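Local coordinates for carbonic anhydrase (Neosartorya fumigata, PDB 7COJ), which probably catalyses the reversible hydration of carbon dioxide to hydrogencarbonate, as a zinc-dependent carbonic anhydrase of the beta class, at residues R141-V146 with G191-W196; G174-G179 with I256-S261. All blocks are in the same frame, centred on the assembly; numbering follows the deposited sequence.

Contact 1: R141-V146 with G191-W196; sequences RNIANV and GILDPW. With AZM (5-acetamido-1,3,4-thiadiazole-2-sulfonamide), chain F.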
loop_
_atom_site.group_PDB
_atom_site.type_symbol
_atom_site.label_atom_id
_atom_site.label_comp_id
_atom_site.label_asym_id
_atom_site.label_seq_id
_atom_site.Cartn_x
_atom_site.Cartn_y
_atom_site.Cartn_z
ATOM N N ARG A 141 14.101 4.401 -7.229
ATOM C CA ARG A 141 14.366 5.631 -6.450
ATOM C C ARG A 141 13.048 6.094 -5.824
ATOM O O ARG A 141 12.032 6.146 -6.537
ATOM C CB ARG A 141 15.045 6.669 -7.333
ATOM C CG ARG A 141 16.494 6.329 -7.661
ATOM C CD ARG A 141 17.069 7.199 -8.738
ATOM N NE ARG A 141 17.239 8.594 -8.337
ATOM C CZ ARG A 141 17.580 9.575 -9.172
ATOM N NH1 ARG A 141 17.736 9.330 -10.464
ATOM N NH2 ARG A 141 17.735 10.803 -8.720
ATOM N N ASN A 142 13.094 6.440 -4.534
ATOM C CA ASN A 142 11.909 6.872 -3.760
ATOM C C ASN A 142 12.410 7.911 -2.763
ATOM O O ASN A 142 13.637 8.147 -2.699
ATOM C CB ASN A 142 11.158 5.664 -3.199
ATOM C CG ASN A 142 11.915 4.926 -2.118
ATOM O OD1 ASN A 142 12.752 5.537 -1.454
ATOM N ND2 ASN A 142 11.575 3.648 -1.902
ATOM N N ILE A 143 11.500 8.540 -2.028
ATOM C CA ILE A 143 11.901 9.577 -1.035
ATOM C C ILE A 143 12.729 8.883 0.061
ATOM O O ILE A 143 12.168 8.023 0.783
ATOM C CB ILE A 143 10.681 10.282 -0.429
ATOM C CG1 ILE A 143 9.838 11.015 -1.487
ATOM C CG2 ILE A 143 11.113 11.205 0.691
ATOM C CD1 ILE A 143 10.576 12.114 -2.148
ATOM N N ALA A 144 13.986 9.290 0.207
ATOM C CA ALA A 144 14.911 8.880 1.282
ATOM C C ALA A 144 15.229 7.380 1.207
ATOM O O ALA A 144 15.673 6.806 2.231
ATOM C CB ALA A 144 14.329 9.245 2.625
ATOM N N ASN A 145 15.134 6.772 0.025
ATOM C CA ASN A 145 15.584 5.372 -0.196
ATOM C C ASN A 145 15.068 4.503 0.957
ATOM O O ASN A 145 15.830 3.703 1.491
ATOM C CB ASN A 145 17.116 5.272 -0.371
ATOM C CG ASN A 145 17.951 6.008 0.654
ATOM O OD1 ASN A 145 18.205 7.217 0.512
ATOM N ND2 ASN A 145 18.412 5.281 1.680
ATOM N N VAL A 146 13.782 4.614 1.274
ATOM C CA VAL A 146 13.142 3.878 2.396
ATOM C C VAL A 146 12.592 2.556 1.880
ATOM O O VAL A 146 11.902 2.557 0.859
ATOM C CB VAL A 146 12.039 4.713 3.061
ATOM C CG1 VAL A 146 11.363 3.930 4.177
ATOM C CG2 VAL A 146 12.608 6.012 3.582
ATOM N N GLY A 191 1.541 15.902 5.525
ATOM C CA GLY A 191 0.452 15.264 4.760
ATOM C C GLY A 191 0.838 13.832 4.411
ATOM O O GLY A 191 1.340 13.124 5.293
ATOM N N ILE A 192 0.709 13.462 3.141
ATOM C CA ILE A 192 0.963 12.069 2.662
ATOM C C ILE A 192 2.430 11.672 2.878
ATOM O O ILE A 192 2.702 10.449 2.948
ATOM C CB ILE A 192 0.495 11.914 1.204
ATOM C CG1 ILE A 192 0.291 10.448 0.819
ATOM C CG2 ILE A 192 1.430 12.648 0.265
ATOM C CD1 ILE A 192 -0.237 10.233 -0.593
ATOM N N LEU A 193 3.347 12.622 3.041
ATOM C CA LEU A 193 4.767 12.290 3.364
ATOM C C LEU A 193 4.893 11.663 4.762
ATOM O O LEU A 193 5.843 10.893 4.933
ATOM C CB LEU A 193 5.627 13.556 3.233
ATOM C CG LEU A 193 5.973 13.917 1.785
ATOM C CD1 LEU A 193 6.338 15.388 1.678
ATOM C CD2 LEU A 193 7.111 13.032 1.284
ATOM N N ASP A 194 3.975 11.938 5.699
ATOM C CA ASP A 194 4.102 11.455 7.110
ATOM C C ASP A 194 4.100 9.927 7.133
ATOM O O ASP A 194 5.029 9.334 7.677
ATOM C CB ASP A 194 3.036 11.980 8.073
ATOM C CG ASP A 194 3.084 13.468 8.377
ATOM O OD1 ASP A 194 4.078 14.082 8.077
ATOM O OD2 ASP A 194 2.081 13.994 8.902
ATOM N N PRO A 195 3.104 9.206 6.577
ATOM C CA PRO A 195 3.154 7.747 6.603
ATOM C C PRO A 195 4.373 7.203 5.850
ATOM O O PRO A 195 4.917 6.217 6.284
ATOM C CB PRO A 195 1.810 7.288 6.002
ATOM C CG PRO A 195 1.282 8.512 5.298
ATOM C CD PRO A 195 1.836 9.706 6.027
ATOM N N TRP A 196 4.789 7.869 4.775
ATOM C CA TRP A 196 5.963 7.421 3.986
ATOM C C TRP A 196 7.224 7.437 4.869
ATOM O O TRP A 196 8.048 6.534 4.741
ATOM C CB TRP A 196 6.183 8.266 2.722
ATOM C CG TRP A 196 7.384 7.766 1.990
ATOM C CD1 TRP A 196 8.649 8.283 2.012
ATOM C CD2 TRP A 196 7.478 6.508 1.309
ATOM N NE1 TRP A 196 9.497 7.479 1.316
ATOM C CE2 TRP A 196 8.813 6.379 0.877
ATOM C CE3 TRP A 196 6.557 5.511 0.973
ATOM C CZ2 TRP A 196 9.253 5.281 0.146
ATOM C CZ3 TRP A 196 7.001 4.408 0.279
ATOM C CH2 TRP A 196 8.324 4.311 -0.148
HETATM C C1 AZM F . 14.007 15.167 -0.012
HETATM C C2 AZM F . 12.527 16.203 1.505
HETATM C C3 AZM F . 10.422 15.910 2.648
HETATM C C4 AZM F . 9.394 16.621 3.480
HETATM N N1 AZM F . 16.369 14.083 -0.619
HETATM N N2 AZM F . 13.600 16.919 1.268
HETATM N N3 AZM F . 14.427 16.328 0.333
HETATM N N4 AZM F . 11.526 16.645 2.335
HETATM O O1 AZM F . 14.211 12.894 -0.980
HETATM O O2 AZM F . 14.875 14.856 -2.369
HETATM O O3 AZM F . 10.291 14.774 2.227
HETATM S S1 AZM F . 14.877 14.134 -1.146
HETATM S S2 AZM F . 12.507 14.706 0.669
#
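The indole of W196 runs with its long edge against the end of strand 137-142 and the loop after it, where N142 and I143 meet it. In this beta-class carbonic anhydrase fold the contact joins one outer strand of the chain's sheet to the N-terminal part of helix 193-206, beside the pocket that holds the sulfonamide inhibitor. W196 NE1 donates to I143 O over 2.8 Å in an almost straight bond (177° at the hydrogen). The acceptor lies in the ring plane, and the nitrogen lies in the carbonyl plane on a lone pair, so the bond fixes the tilt of the indole as well as its position. Having CG anti to the backbone N (chi1 179°) carries the W196 ring outward from the helix to this carbonyl.

Farther along, the N142 amide meets the rim of the indole at its edge, the two planes 74° apart, with N142 ND2 3.5 Å from W196 CZ2. That amide also ties the turn together: N142 OD1 accepts from V146 N at 3.1 Å. N142 ND2 gives a hydrogen to V146 O. H148 brings a further ring to W196. On the pocket side, I143 and L193 touch loosely and both border the inhibitor: I143 CG2 lies 3.8 Å from AZM S2, and L193 CD2 sits 3.7 Å from the acetamide oxygen AZM O3.

Contact 2: G174-G179 with I256-S261; sequences GHTKCG and IYDVGS. With ZN (zinc ion), chain E; AZM (5-acetamido-1,3,4-thiadiazole-2-sulfonamide), chain F.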
loop_
_atom_site.group_PDB
_atom_site.type_symbol
_atom_site.label_atom_id
_atom_site.label_comp_id
_atom_site.label_asym_id
_atom_site.label_seq_id
_atom_site.Cartn_x
_atom_site.Cartn_y
_atom_site.Cartn_z
ATOM N N GLY A 174 21.989 5.768 0.385
ATOM C CA GLY A 174 21.544 7.020 1.007
ATOM C C GLY A 174 22.435 8.161 0.575
ATOM O O GLY A 174 23.419 7.924 -0.136
ATOM N N HIS A 175 22.176 9.390 1.033
ATOM C CA HIS A 175 23.032 10.517 0.600
ATOM C C HIS A 175 23.082 11.565 1.709
ATOM O O HIS A 175 22.201 11.573 2.577
ATOM C CB HIS A 175 22.590 11.047 -0.774
ATOM C CG HIS A 175 21.295 11.756 -0.705
ATOM N ND1 HIS A 175 21.213 13.148 -0.672
ATOM C CD2 HIS A 175 20.040 11.274 -0.652
ATOM C CE1 HIS A 175 19.934 13.499 -0.595
ATOM N NE2 HIS A 175 19.237 12.376 -0.620
ATOM N N THR A 176 24.114 12.396 1.674
ATOM C CA THR A 176 24.279 13.549 2.579
ATOM C C THR A 176 23.254 14.594 2.145
ATOM O O THR A 176 22.928 14.635 0.933
ATOM C CB THR A 176 25.719 14.072 2.572
ATOM O OG1 THR A 176 26.022 14.595 1.277
ATOM C CG2 THR A 176 26.729 13.008 2.959
ATOM N N LYS A 177 22.777 15.396 3.090
ATOM C CA LYS A 177 21.798 16.487 2.841
ATOM C C LYS A 177 20.490 15.882 2.303
ATOM O O LYS A 177 19.869 16.492 1.439
ATOM C CB LYS A 177 22.399 17.485 1.850
ATOM C CG LYS A 177 23.801 17.982 2.193
ATOM C CD LYS A 177 23.794 18.808 3.423
ATOM C CE LYS A 177 23.401 20.233 3.097
ATOM N NZ LYS A 177 22.553 20.868 4.141
ATOM N N CYS A 178 20.116 14.681 2.749
ATOM C CA CYS A 178 18.809 14.063 2.400
ATOM C C CYS A 178 17.736 14.777 3.217
ATOM O O CYS A 178 17.673 14.564 4.436
ATOM C CB CYS A 178 18.795 12.553 2.592
ATOM S SG CYS A 178 17.250 11.803 2.108
ATOM N N GLY A 179 16.908 15.587 2.545
ATOM C CA GLY A 179 15.847 16.341 3.230
ATOM C C GLY A 179 14.734 15.423 3.716
ATOM O O GLY A 179 14.015 15.826 4.620
ATOM N N ILE A 256 26.723 5.611 1.074
ATOM C CA ILE A 256 26.309 7.034 1.238
ATOM C C ILE A 256 26.962 7.810 0.105
ATOM O O ILE A 256 28.196 7.711 -0.050
ATOM C CB ILE A 256 26.690 7.592 2.616
ATOM C CG1 ILE A 256 25.921 6.882 3.734
ATOM C CG2 ILE A 256 26.450 9.088 2.674
ATOM C CD1 ILE A 256 24.433 7.158 3.795
ATOM N N TYR A 257 26.140 8.536 -0.666
ATOM C CA TYR A 257 26.578 9.489 -1.696
ATOM C C TYR A 257 26.767 10.855 -1.050
ATOM O O TYR A 257 25.828 11.381 -0.421
ATOM C CB TYR A 257 25.581 9.527 -2.842
ATOM C CG TYR A 257 25.971 10.471 -3.936
ATOM C CD1 TYR A 257 27.117 10.237 -4.667
ATOM C CD2 TYR A 257 25.253 11.635 -4.190
ATOM C CE1 TYR A 257 27.493 11.096 -5.680
ATOM C CE2 TYR A 257 25.622 12.504 -5.190
ATOM C CZ TYR A 257 26.740 12.217 -5.951
ATOM O OH TYR A 257 27.150 13.033 -6.947
ATOM N N ASP A 258 27.945 11.446 -1.235
ATOM C CA ASP A 258 28.238 12.823 -0.748
ATOM C C ASP A 258 27.886 13.790 -1.880
ATOM O O ASP A 258 28.632 13.869 -2.888
ATOM C CB ASP A 258 29.702 12.938 -0.301
ATOM C CG ASP A 258 30.047 14.255 0.351
ATOM O OD1 ASP A 258 29.497 15.282 -0.053
ATOM O OD2 ASP A 258 30.809 14.214 1.310
ATOM N N VAL A 259 26.789 14.517 -1.743
ATOM C CA VAL A 259 26.267 15.397 -2.834
ATOM C C VAL A 259 27.245 16.560 -3.062
ATOM O O VAL A 259 27.174 17.146 -4.126
ATOM C CB VAL A 259 24.849 15.916 -2.531
ATOM C CG1 VAL A 259 23.849 14.770 -2.512
ATOM C CG2 VAL A 259 24.800 16.746 -1.264
ATOM N N GLY A 260 28.134 16.852 -2.098
ATOM C CA GLY A 260 29.114 17.951 -2.220
ATOM C C GLY A 260 30.381 17.569 -2.985
ATOM O O GLY A 260 30.989 18.473 -3.544
ATOM N N SER A 261 30.787 16.301 -2.978
ATOM C CA SER A 261 32.066 15.832 -3.573
ATOM C C SER A 261 31.804 14.922 -4.772
ATOM O O SER A 261 32.716 14.768 -5.614
ATOM C CB SER A 261 32.900 15.097 -2.527
ATOM O OG SER A 261 32.300 13.855 -2.200
HETATM ZN ZN ZN E . 17.152 12.160 -0.246
HETATM C C1 AZM F . 14.007 15.167 -0.012
HETATM C C2 AZM F . 12.527 16.203 1.505
HETATM C C3 AZM F . 10.422 15.910 2.648
HETATM C C4 AZM F . 9.394 16.621 3.480
HETATM N N1 AZM F . 16.369 14.083 -0.619
HETATM N N2 AZM F . 13.600 16.919 1.268
HETATM N N3 AZM F . 14.427 16.328 0.333
HETATM N N4 AZM F . 11.526 16.645 2.335
HETATM O O1 AZM F . 14.211 12.894 -0.980
HETATM O O2 AZM F . 14.875 14.856 -2.369
HETATM O O3 AZM F . 10.291 14.774 2.227
HETATM S S1 AZM F . 14.877 14.134 -1.146
HETATM S S2 AZM F . 12.507 14.706 0.669
HETATM O O HOH W 1 27.727 16.674 1.510
#
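T176 OG1 is gripped from two directions: V259 N donates to it at 3.1 Å, and a water lies 2.7 Å from it. The same water donates to D258 OD1, bridging the hydroxyl and the carboxylate. OG1 reaches this loop because it lies between the backbone N and carbonyl carbon of its own residue (chi1 65°), which leaves CG2 to pack on I256 CG2. D258 OD1 also accepts from G260 N at 2.9 Å, closing an Asx turn.

Strands 169-175 and 251-257 run parallel as neighbours in the central sheet of the beta-class carbonic anhydrase fold. Y257 N donates to G174 O at 2.8 Å, and T176 N returns a bond to Y257 O, so the backbone of H175 is held between two rungs. H175 and Y257 place their side chains on one face of the sheet, their CB atoms in contact, while I256 lies on the other and extends CD1 over the backbone of G174. Y257 also packs on W91 of the second subunit.

The H175 imidazole leads away from the strand pair to the zinc ion, which NE2 binds at 2.1 Å. CB of C178 lies against one face of that ring, towards its rim, and C178 SG is a second zinc ligand at 2.4 Å. C119 and the inhibitor nitrogen N1 complete the four. At the far side of the imidazole, ND1 approaches V259 CG1 and makes a weak bond to T176 O. With ND1 as donor, NE2 is left to offer its lone pair to the metal, and the carbonyl may modestly strengthen the imidazole as a zinc ligand.

Overall arrangement
Contacts 1 and 2 have centres about 17 Å apart, and both border the inhibitor. Segment 174-179 meets its zinc-bound sulfonamide and thiadiazole, 141-146 lies along the thiadiazole sulfur and a sulfonamide oxygen, and L193 of 191-196 reaches the acetamide. The two contacts touch directly: A144 CA packs on C178 SG at 3.8 Å, and N145 OD1 lies 3.4 Å from G174 CA. Thus the turn after strand 137-142 backs a zinc ligand, and the side chain of I143 comes within about 6 Å of the metal. Both contacts also reach the second subunit, whose Q110 hydrogen-bonds the inhibitor, so the pocket is built across a subunit interface.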